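Local coordinates for transcriptional regulator, TetR family (Thermus thermophilus, PDB 3VPR), which probably represses transcription as a TetR-family regulator that binds operator DNA through a helix-turn-helix, at residues A13-F16 with T17-G20; I50-E53 with I54-A58; A150-S153 with M154-M158. All blocks are in the same frame, centred on the assembly; numbering follows the deposited sequence.

Contact 1: A13-F16 with T17-G20; sequences AKLF and TEKG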
loop_
_atom_site.group_PDB
_atom_site.type_symbol
_atom_site.label_atom_id
_atom_site.label_comp_id
_atom_site.label_asym_id
_atom_site.label_seq_id
_atom_site.Cartn_x
_atom_site.Cartn_y
_atom_site.Cartn_z
ATOM N N ALA A 13 -8.052 -1.741 19.241
ATOM C CA ALA A 13 -7.839 -1.395 17.845
ATOM C C ALA A 13 -7.730 0.127 17.664
ATOM O O ALA A 13 -6.863 0.602 16.934
ATOM C CB ALA A 13 -8.965 -1.953 16.980
ATOM N N LYS A 14 -8.601 0.890 18.321
ATOM C CA LYS A 14 -8.538 2.348 18.202
ATOM C C LYS A 14 -7.263 2.895 18.835
ATOM O O LYS A 14 -6.612 3.769 18.275
ATOM C CB LYS A 14 -9.734 3.010 18.876
ATOM C CG LYS A 14 -11.057 2.758 18.202
ATOM C CD LYS A 14 -12.169 3.477 18.959
ATOM C CE LYS A 14 -13.538 3.137 18.394
ATOM N NZ LYS A 14 -14.621 3.838 19.138
ATOM N N LEU A 15 -6.902 2.372 19.998
ATOM C CA LEU A 15 -5.712 2.854 20.684
ATOM C C LEU A 15 -4.459 2.561 19.863
ATOM O O LEU A 15 -3.576 3.406 19.759
ATOM C CB LEU A 15 -5.609 2.235 22.081
ATOM C CG LEU A 15 -4.380 2.684 22.862
ATOM C CD1 LEU A 15 -4.395 4.205 22.999
ATOM C CD2 LEU A 15 -4.368 2.026 24.227
ATOM N N PHE A 16 -4.392 1.374 19.269
ATOM C CA PHE A 16 -3.245 1.011 18.448
ATOM C C PHE A 16 -3.179 1.929 17.229
ATOM O O PHE A 16 -2.098 2.281 16.773
ATOM C CB PHE A 16 -3.332 -0.439 17.970
ATOM C CG PHE A 16 -3.188 -1.460 19.064
ATOM C CD1 PHE A 16 -2.399 -1.204 20.179
ATOM C CD2 PHE A 16 -3.816 -2.702 18.955
ATOM C CE1 PHE A 16 -2.237 -2.174 21.176
ATOM C CE2 PHE A 16 -3.660 -3.675 19.937
ATOM C CZ PHE A 16 -2.869 -3.413 21.053
ATOM N N THR A 17 -4.338 2.299 16.697
ATOM C CA THR A 17 -4.391 3.189 15.545
ATOM C C THR A 17 -3.902 4.593 15.935
ATOM O O THR A 17 -3.247 5.271 15.151
ATOM C CB THR A 17 -5.835 3.286 14.992
ATOM O OG1 THR A 17 -6.215 2.023 14.436
ATOM C CG2 THR A 17 -5.939 4.374 13.912
ATOM N N GLU A 18 -4.218 5.009 17.158
ATOM C CA GLU A 18 -3.841 6.327 17.667
ATOM C C GLU A 18 -2.395 6.410 18.161
ATOM O O GLU A 18 -1.730 7.421 17.956
ATOM C CB GLU A 18 -4.786 6.739 18.812
ATOM C CG GLU A 18 -6.258 6.964 18.408
ATOM C CD GLU A 18 -7.232 6.896 19.602
ATOM O OE1 GLU A 18 -8.446 7.148 19.412
ATOM O OE2 GLU A 18 -6.792 6.580 20.730
ATOM N N LYS A 19 -1.920 5.352 18.814
ATOM C CA LYS A 19 -0.565 5.307 19.368
ATOM C C LYS A 19 0.432 4.391 18.659
ATOM O O LYS A 19 1.637 4.554 18.826
ATOM C CB LYS A 19 -0.585 4.843 20.823
ATOM C CG LYS A 19 -1.263 5.727 21.816
ATOM C CD LYS A 19 -0.880 5.259 23.220
ATOM C CE LYS A 19 0.634 5.337 23.421
ATOM N NZ LYS A 19 1.098 4.886 24.762
ATOM N N GLY A 20 -0.061 3.417 17.905
ATOM C CA GLY A 20 0.835 2.483 17.243
ATOM C C GLY A 20 0.875 1.232 18.105
ATOM O O GLY A 20 0.889 1.344 19.328
#
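Leu15 lying along Lys19, and Thr17 bonded back to Ala13, make this a local contact within the last turns of helix 4-19, the first helix of the TetR-type DNA-binding domain, at the point where the chain leaves it for the predicted helix-turn-helix. Thr17 OG1 stands 2.9 Å from Ala13 O and donates to it. The same oxygen also accepts the amide Thr17 N, and the two donors arrive from opposite faces of the carbonyl plane. What makes this possible is a torsion that sets OG1 beside the backbone N and anti to the carbonyl carbon (chi1 -67°). Two residues further along, Leu15 and Lys19 run side by side in the same direction, with Leu15 CD1 3.7 Å from Lys19 CD. The aliphatic part of the lysine thus covers a leucine methyl, while its bent end carries NZ to a salt bridge with Asp28. The final turn closes with Gly20 N on Phe16 O, a donor standing above the carbonyl plane. Gly20 then takes a positive phi (99°) that would press any CB against the preceding carbonyl oxygen. Phe16, meanwhile, turns its ring inward to Ile54 of helix 47-70 and meets Tyr21 edge-to-face. A doubly used carbonyl holds the threonine hydroxyl against its own helix, and the lysine serves two chemistries at once, apolar along its stem and ionic at its tip.

Contact 2: I50-E53 with I54-A58; sequences ILYE and ISLLA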
loop_
_atom_site.group_PDB
_atom_site.type_symbol
_atom_site.label_atom_id
_atom_site.label_comp_id
_atom_site.label_asym_id
_atom_site.label_seq_id
_atom_site.Cartn_x
_atom_site.Cartn_y
_atom_site.Cartn_z
ATOM N N ILE A 50 -4.256 -10.233 21.283
ATOM C CA ILE A 50 -5.227 -9.151 21.044
ATOM C C ILE A 50 -5.043 -8.651 19.612
ATOM O O ILE A 50 -6.016 -8.485 18.865
ATOM C CB ILE A 50 -5.027 -7.963 22.041
ATOM C CG1 ILE A 50 -5.316 -8.437 23.468
ATOM C CG2 ILE A 50 -5.950 -6.789 21.673
ATOM C CD1 ILE A 50 -5.215 -7.342 24.532
ATOM N N LEU A 51 -3.788 -8.428 19.234
ATOM C CA LEU A 51 -3.454 -7.995 17.883
ATOM C C LEU A 51 -3.902 -9.073 16.894
ATOM O O LEU A 51 -4.404 -8.786 15.815
ATOM C CB LEU A 51 -1.939 -7.798 17.745
ATOM C CG LEU A 51 -1.465 -7.639 16.295
ATOM C CD1 LEU A 51 -2.128 -6.412 15.687
ATOM C CD2 LEU A 51 0.049 -7.511 16.235
ATOM N N TYR A 52 -3.692 -10.326 17.270
ATOM C CA TYR A 52 -4.077 -11.442 16.420
ATOM C C TYR A 52 -5.597 -11.467 16.186
ATOM O O TYR A 52 -6.044 -11.574 15.050
ATOM C CB TYR A 52 -3.600 -12.757 17.055
ATOM C CG TYR A 52 -4.175 -13.992 16.420
ATOM C CD1 TYR A 52 -3.932 -14.293 15.075
ATOM C CD2 TYR A 52 -4.987 -14.849 17.155
ATOM C CE1 TYR A 52 -4.491 -15.411 14.484
ATOM C CE2 TYR A 52 -5.550 -15.968 16.578
ATOM C CZ TYR A 52 -5.304 -16.248 15.243
ATOM O OH TYR A 52 -5.890 -17.354 14.672
ATOM N N GLU A 53 -6.382 -11.350 17.255
ATOM C CA GLU A 53 -7.841 -11.373 17.127
ATOM C C GLU A 53 -8.397 -10.160 16.377
ATOM O O GLU A 53 -9.373 -10.273 15.637
ATOM C CB GLU A 53 -8.491 -11.534 18.505
ATOM C CG GLU A 53 -8.470 -12.992 18.945
ATOM C CD GLU A 53 -9.100 -13.240 20.289
ATOM O OE1 GLU A 53 -10.239 -12.780 20.518
ATOM O OE2 GLU A 53 -8.452 -13.917 21.114
ATOM N N ILE A 54 -7.762 -9.006 16.546
ATOM C CA ILE A 54 -8.182 -7.833 15.804
ATOM C C ILE A 54 -7.956 -8.115 14.305
ATOM O O ILE A 54 -8.820 -7.847 13.469
ATOM C CB ILE A 54 -7.371 -6.597 16.231
ATOM C CG1 ILE A 54 -7.886 -6.090 17.583
ATOM C CG2 ILE A 54 -7.452 -5.512 15.157
ATOM C CD1 ILE A 54 -7.069 -4.963 18.181
ATOM N N SER A 55 -6.795 -8.667 13.970
ATOM C CA SER A 55 -6.477 -8.978 12.571
ATOM C C SER A 55 -7.474 -9.984 12.001
ATOM O O SER A 55 -8.009 -9.792 10.913
ATOM C CB SER A 55 -5.059 -9.535 12.470
ATOM O OG SER A 55 -4.123 -8.566 12.905
ATOM N N LEU A 56 -7.722 -11.051 12.748
ATOM C CA LEU A 56 -8.678 -12.080 12.339
ATOM C C LEU A 56 -10.046 -11.443 12.060
ATOM O O LEU A 56 -10.616 -11.629 10.988
ATOM C CB LEU A 56 -8.807 -13.123 13.452
ATOM C CG LEU A 56 -8.689 -14.607 13.103
ATOM C CD1 LEU A 56 -7.432 -14.856 12.273
ATOM C CD2 LEU A 56 -8.651 -15.411 14.401
ATOM N N LEU A 57 -10.561 -10.681 13.023
ATOM C CA LEU A 57 -11.856 -10.002 12.877
ATOM C C LEU A 57 -11.939 -9.191 11.582
ATOM O O LEU A 57 -12.945 -9.219 10.873
ATOM C CB LEU A 57 -12.102 -9.082 14.076
ATOM C CG LEU A 57 -13.419 -8.301 14.168
ATOM C CD1 LEU A 57 -13.732 -8.031 15.634
ATOM C CD2 LEU A 57 -13.338 -6.988 13.370
ATOM N N ALA A 58 -10.879 -8.462 11.273
ATOM C CA ALA A 58 -10.861 -7.667 10.058
ATOM C C ALA A 58 -10.793 -8.543 8.812
ATOM O O ALA A 58 -11.549 -8.325 7.870
ATOM C CB ALA A 58 -9.680 -6.695 10.084
#
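Four successive amides, from Ile54 N on Ile50 O to Leu57 N on Glu53 O, keep this part of helix 47-70 in regular alpha-helical bonding, with N-H...O angles of 158° or wider. On this frame the side chains of Tyr52 and Leu56 meet one turn apart. Leu56 brings both methyls to the phenol end of the tyrosine: CD2 approaches Tyr52 CZ at 3.6 Å and Tyr52 OH at 3.4 Å, while CD1 lies 3.7 Å from Tyr52 CE1. The ring reaches forward to the leucine because its CG is anti to the backbone N (chi1 168°), and the two side chains cross at a slant. Around them, helix 109-135 supplies Asn111, Lys114 and Thr115 to the tyrosine and Leu118 to the leucine. With an alanine in place of Tyr52, the methyls of Leu56 would probably lose their contact with the phenol ring, and a gap is likely to open toward helix 109-135. Another side of the helix carries Ile50 and Ile54, whose CG2 and CD1 come within 4.1 Å of each other; both isoleucines also pack on helix 4-19, against Ala12 and Ala13 respectively. Between these apolar pairs sits a polar one. Ser55 OG donates to Leu51 O at 2.9 Å, and Ser55 N reaches that oxygen at 3.0 Å from the opposite face of its plane. The buried hydroxyl is satisfied within its own helix, and the largely apolar side chains around it pack helix 47-70 against both helix 4-19 of the DNA-binding part and helices 94-103 and 109-135 of the C-terminal domain.

Contact 3: A150-S153 with M154-M158; sequences AVLS and MLNWM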
loop_
_atom_site.group_PDB
_atom_site.type_symbol
_atom_site.label_atom_id
_atom_site.label_comp_id
_atom_site.label_asym_id
_atom_site.label_seq_id
_atom_site.Cartn_x
_atom_site.Cartn_y
_atom_site.Cartn_z
ATOM N N ALA A 150 -3.655 -5.939 -9.164
ATOM C CA ALA A 150 -3.931 -4.551 -9.525
ATOM C C ALA A 150 -5.134 -4.052 -8.727
ATOM O O ALA A 150 -5.097 -2.974 -8.130
ATOM C CB ALA A 150 -4.210 -4.445 -11.008
ATOM N N VAL A 151 -6.197 -4.846 -8.714
ATOM C CA VAL A 151 -7.403 -4.488 -7.982
ATOM C C VAL A 151 -7.168 -4.372 -6.465
ATOM O O VAL A 151 -7.561 -3.380 -5.842
ATOM C CB VAL A 151 -8.526 -5.527 -8.238
ATOM C CG1 VAL A 151 -9.771 -5.162 -7.449
ATOM C CG2 VAL A 151 -8.834 -5.586 -9.714
ATOM N N LEU A 152 -6.535 -5.381 -5.872
ATOM C CA LEU A 152 -6.280 -5.359 -4.437
ATOM C C LEU A 152 -5.413 -4.147 -4.094
ATOM O O LEU A 152 -5.599 -3.513 -3.049
ATOM C CB LEU A 152 -5.613 -6.670 -3.990
ATOM C CG LEU A 152 -6.537 -7.906 -3.908
ATOM C CD1 LEU A 152 -5.718 -9.172 -3.680
ATOM C CD2 LEU A 152 -7.548 -7.726 -2.772
ATOM N N SER A 153 -4.481 -3.809 -4.984
ATOM C CA SER A 153 -3.632 -2.648 -4.745
ATOM C C SER A 153 -4.497 -1.391 -4.657
ATOM O O SER A 153 -4.298 -0.552 -3.783
ATOM C CB SER A 153 -2.591 -2.486 -5.863
ATOM O OG SER A 153 -1.699 -3.592 -5.885
HETATM N N MSE A 154 -5.465 -1.254 -5.555
HETATM C CA MSE A 154 -6.312 -0.067 -5.508
HETATM C C MSE A 154 -7.095 -0.013 -4.192
HETATM O O MSE A 154 -7.143 1.021 -3.523
HETATM C CB MSE A 154 -7.279 -0.042 -6.699
HETATM C CG MSE A 154 -6.603 0.124 -8.057
HETATM SE SE MSE A 154 -7.838 -0.071 -9.549
HETATM C CE MSE A 154 -7.575 -1.916 -9.967
ATOM N N LEU A 155 -7.692 -1.139 -3.820
ATOM C CA LEU A 155 -8.487 -1.214 -2.603
ATOM C C LEU A 155 -7.643 -1.084 -1.327
ATOM O O LEU A 155 -7.955 -0.257 -0.469
ATOM C CB LEU A 155 -9.275 -2.526 -2.581
ATOM C CG LEU A 155 -10.175 -2.796 -3.797
ATOM C CD1 LEU A 155 -10.585 -4.251 -3.802
ATOM C CD2 LEU A 155 -11.406 -1.881 -3.772
ATOM N N ASN A 156 -6.573 -1.873 -1.203
ATOM C CA ASN A 156 -5.744 -1.819 0.008
ATOM C C ASN A 156 -4.927 -0.543 0.184
ATOM O O ASN A 156 -4.749 -0.087 1.310
ATOM C CB ASN A 156 -4.820 -3.040 0.102
ATOM C CG ASN A 156 -5.592 -4.339 0.276
ATOM O OD1 ASN A 156 -6.736 -4.320 0.718
ATOM N ND2 ASN A 156 -4.966 -5.472 -0.065
ATOM N N TRP A 157 -4.429 0.040 -0.905
ATOM C CA TRP A 157 -3.666 1.278 -0.774
ATOM C C TRP A 157 -4.538 2.358 -0.133
ATOM O O TRP A 157 -4.016 3.303 0.448
ATOM C CB TRP A 157 -3.166 1.770 -2.133
ATOM C CG TRP A 157 -2.181 2.927 -2.052
ATOM C CD1 TRP A 157 -2.286 4.148 -2.672
ATOM C CD2 TRP A 157 -0.916 2.933 -1.379
ATOM N NE1 TRP A 157 -1.165 4.904 -2.428
ATOM C CE2 TRP A 157 -0.310 4.185 -1.636
ATOM C CE3 TRP A 157 -0.236 2.003 -0.582
ATOM C CZ2 TRP A 157 0.949 4.527 -1.129
ATOM C CZ3 TRP A 157 1.020 2.343 -0.076
ATOM C CH2 TRP A 157 1.595 3.597 -0.351
HETATM N N MSE A 158 -5.859 2.219 -0.227
HETATM C CA MSE A 158 -6.773 3.189 0.383
HETATM C C MSE A 158 -6.491 3.360 1.883
HETATM O O MSE A 158 -6.759 4.419 2.463
HETATM C CB MSE A 158 -8.233 2.755 0.204
HETATM C CG MSE A 158 -8.858 3.074 -1.153
HETATM SE SE MSE A 158 -10.749 2.539 -1.253
HETATM C CE MSE A 158 -11.516 3.978 -0.221
#
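The terminal methyl (CE) of Met154, here a selenomethionine, folds back against the backbone, 3.3 Å from Val151 CA, and lies 3.9 Å from Val151 CG2 and 4.3 Å from Ala150 CB. A bend at its third torsion (chi3 -95°) turns the chain end back along the preceding turn. Val151 spends its other branch on Leu155: CG1 and Leu155 CD1 lie 3.8 Å apart, the two side chains running alongside each other. Met83 of helix 75-92 covers both, and Tyr177 and Ile181 of helix 170-183 cover Met154. Helix 144-161 is part of the all-helical C-terminal domain of the TetR fold, and one side of it faces the second subunit, where Ala150 packs on Leu180 and Ser153 on Trp157 of that subunit. Such helix pairing across the dimer is the usual assembly of TetR repressors. Further out, the amide of Asn156 sits just past Leu152 O, off to one side of the C=O direction, with CG 3.4 Å from that oxygen, while Asn156 N bonds to it at 2.7 Å. Ser153 OG turns back to the carbonyl of Arg149, and Asn156 OD1 has a weak hydrogen bond from His86.

How the contacts relate
Contacts 1 and 2 belong to neighbouring helices and touch directly: Ile54 CD1 lies 3.5 Å from Ala13 N and 4.0 Å from Phe16 CD2, joining helix 4-19 to helix 47-70. Contact 3, about 21 Å from contact 2 between centres, is on the other side of the chain's centre and touches neither. Contact 1 is partly open, and charged side chains share in it; contacts 2 and 3 are buried and mostly apolar. All three contacts contain a hydroxyl turned onto the carbonyl four residues back (Ser153 onto Arg149 in contact 3). Of the three, only contact 3 meets the second subunit.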